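Local structure of uroporphyrinogen-III synthetase (Pseudomonas syringae pv. tomato, 3RE1) at residues Ile82-Asp86 against Ile107-Leu113. The protein probably catalyses the cyclisation of the linear tetrapyrrole hydroxymethylbilane to uroporphyrinogen III, a step of porphyrin biosynthesis. Residues are numbered along the deposited sequence; the frame is centred on the assembly and turned at random.
Sequences IELID and ILLDYGL
I82 and Y111 form the centre of this contact, the isoleucine methyl CG2 lying over one face of the phenol ring in a CH-pi interaction. CG2 is 3.6 Å from the ring centroid, displaced toward the rim. Beta-branching suits I82 to its place, because its longer arm goes further: CD1 passes the tyrosine's CB and also meets L108 CD2 and, at 3.6 Å, L113 CD1. At the ring's edge, I85 CG2 packs against Y111 CE2 at 3.6 Å. Y111 reaches across to helix 75-88, its CG anti to the backbone N (chi1 -179°). There Y111 OH donates to D86 OD1 at 2.8 Å, with carboxylate and ring planes 76° apart; the hydroxyl's exact position is less certain, since it sits too close to D86 in the model.

Behind these side chains, G112 ends helix 102-110 in a Schellman motif, its positive phi of 89° being readily adopted by glycine. The motif's two bonds run from G112 N to L109 O and from L113 N to L108 O, and the reversal brings L113 to the same apolar layer as L108. W97 of strand 97-99, next to the edge strand 115-116 of the mixed sheet, touches I85, L108 and L113. The contact joins helix 75-88 to the C-terminal end of helix 102-110. Its chemistry is graded: aliphatic groups meet in the buried part, while the amphipathic tyrosine leads outward to a probable hydrogen bond with the exposed D86.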
loop_
_atom_site.group_PDB
_atom_site.type_symbol
_atom_site.label_atom_id
_atom_site.label_comp_id
_atom_site.label_asym_id
_atom_site.label_seq_id
_atom_site.Cartn_x
_atom_site.Cartn_y
_atom_site.Cartn_z
ATOM N N ILE A 82 -0.678 11.292 13.304
ATOM C CA ILE A 82 -1.612 11.994 14.196
ATOM C C ILE A 82 -1.310 11.718 15.688
ATOM O O ILE A 82 -1.336 12.623 16.534
ATOM C CB ILE A 82 -3.054 11.596 13.920
ATOM C CG1 ILE A 82 -3.425 11.788 12.452
ATOM C CG2 ILE A 82 -3.964 12.426 14.751
ATOM C CD1 ILE A 82 -3.249 13.209 11.836
ATOM N N GLU A 83 -1.006 10.468 15.999
ATOM C CA GLU A 83 -0.707 10.072 17.355
ATOM C C GLU A 83 0.562 10.688 17.919
ATOM O O GLU A 83 0.688 10.860 19.129
ATOM C CB GLU A 83 -0.665 8.546 17.481
ATOM C CG GLU A 83 -2.032 7.881 17.196
ATOM C CD GLU A 83 -3.206 8.509 17.996
ATOM O OE1 GLU A 83 -3.110 8.611 19.241
ATOM O OE2 GLU A 83 -4.230 8.899 17.387
ATOM N N LEU A 84 1.492 11.032 17.055
ATOM C CA LEU A 84 2.721 11.673 17.506
ATOM C C LEU A 84 2.544 13.197 17.678
ATOM O O LEU A 84 2.948 13.748 18.700
ATOM C CB LEU A 84 3.845 11.370 16.534
ATOM C CG LEU A 84 4.929 10.422 17.019
ATOM C CD1 LEU A 84 4.376 9.120 17.529
ATOM C CD2 LEU A 84 5.817 10.183 15.828
ATOM N N ILE A 85 1.939 13.847 16.682
ATOM C CA ILE A 85 1.614 15.252 16.738
ATOM C C ILE A 85 0.831 15.530 18.017
ATOM O O ILE A 85 1.228 16.352 18.837
ATOM C CB ILE A 85 0.751 15.676 15.531
ATOM C CG1 ILE A 85 1.608 15.763 14.273
ATOM C CG2 ILE A 85 0.140 17.029 15.743
ATOM C CD1 ILE A 85 2.134 14.452 13.720
ATOM N N ASP A 86 -0.287 14.839 18.185
ATOM C CA ASP A 86 -1.166 15.076 19.319
ATOM C C ASP A 86 -0.447 14.968 20.651
ATOM O O ASP A 86 -0.856 15.560 21.648
ATOM C CB ASP A 86 -2.317 14.088 19.307
ATOM C CG ASP A 86 -3.301 14.358 20.403
ATOM O OD1 ASP A 86 -4.065 15.337 20.264
ATOM O OD2 ASP A 86 -3.301 13.591 21.394
ATOM N N ILE A 107 -8.164 11.572 6.733
ATOM C CA ILE A 107 -7.693 11.198 8.048
ATOM C C ILE A 107 -6.955 12.363 8.695
ATOM O O ILE A 107 -7.253 12.733 9.844
ATOM C CB ILE A 107 -6.788 9.975 7.969
ATOM C CG1 ILE A 107 -7.592 8.783 7.417
ATOM C CG2 ILE A 107 -6.203 9.672 9.332
ATOM C CD1 ILE A 107 -6.751 7.588 6.979
ATOM N N LEU A 108 -6.027 12.960 7.942
ATOM C CA LEU A 108 -5.260 14.143 8.384
ATOM C C LEU A 108 -6.159 15.379 8.542
ATOM O O LEU A 108 -6.035 16.151 9.513
ATOM C CB LEU A 108 -4.157 14.466 7.376
ATOM C CG LEU A 108 -3.230 13.299 7.017
ATOM C CD1 LEU A 108 -2.489 13.646 5.766
ATOM C CD2 LEU A 108 -2.282 12.963 8.185
ATOM N N LEU A 109 -7.067 15.541 7.582
ATOM C CA LEU A 109 -7.986 16.649 7.583
ATOM C C LEU A 109 -8.892 16.614 8.827
ATOM O O LEU A 109 -9.194 17.651 9.408
ATOM C CB LEU A 109 -8.817 16.613 6.307
ATOM C CG LEU A 109 -9.523 17.871 5.818
ATOM C CD1 LEU A 109 -10.642 18.252 6.770
ATOM C CD2 LEU A 109 -8.500 18.996 5.690
ATOM N N ASP A 110 -9.297 15.424 9.246
ATOM C CA ASP A 110 -10.134 15.302 10.433
ATOM C C ASP A 110 -9.449 15.807 11.693
ATOM O O ASP A 110 -10.108 16.395 12.543
ATOM C CB ASP A 110 -10.587 13.849 10.667
ATOM C CG ASP A 110 -11.685 13.407 9.698
ATOM O OD1 ASP A 110 -12.399 14.293 9.147
ATOM O OD2 ASP A 110 -11.829 12.166 9.501
ATOM N N TYR A 111 -8.146 15.559 11.826
ATOM C CA TYR A 111 -7.429 15.974 13.042
ATOM C C TYR A 111 -7.111 17.463 13.030
ATOM O O TYR A 111 -6.505 17.983 13.967
ATOM C CB TYR A 111 -6.138 15.194 13.205
ATOM C CG TYR A 111 -5.359 15.556 14.438
ATOM C CD1 TYR A 111 -5.865 15.285 15.705
ATOM C CD2 TYR A 111 -4.098 16.164 14.345
ATOM C CE1 TYR A 111 -5.147 15.619 16.844
ATOM C CE2 TYR A 111 -3.384 16.489 15.479
ATOM C CZ TYR A 111 -3.913 16.215 16.723
ATOM O OH TYR A 111 -3.228 16.511 17.872
ATOM N N GLY A 112 -7.535 18.140 11.964
ATOM C CA GLY A 112 -7.299 19.561 11.825
ATOM C C GLY A 112 -5.996 19.986 11.150
ATOM O O GLY A 112 -5.496 21.089 11.383
ATOM N N LEU A 113 -5.430 19.120 10.316
ATOM C CA LEU A 113 -4.231 19.494 9.594
ATOM C C LEU A 113 -4.614 20.125 8.256
ATOM O O LEU A 113 -5.620 19.768 7.635
ATOM C CB LEU A 113 -3.315 18.293 9.391
ATOM C CG LEU A 113 -2.720 17.734 10.681
ATOM C CD1 LEU A 113 -2.054 16.367 10.450
ATOM C CD2 LEU A 113 -1.749 18.736 11.239
#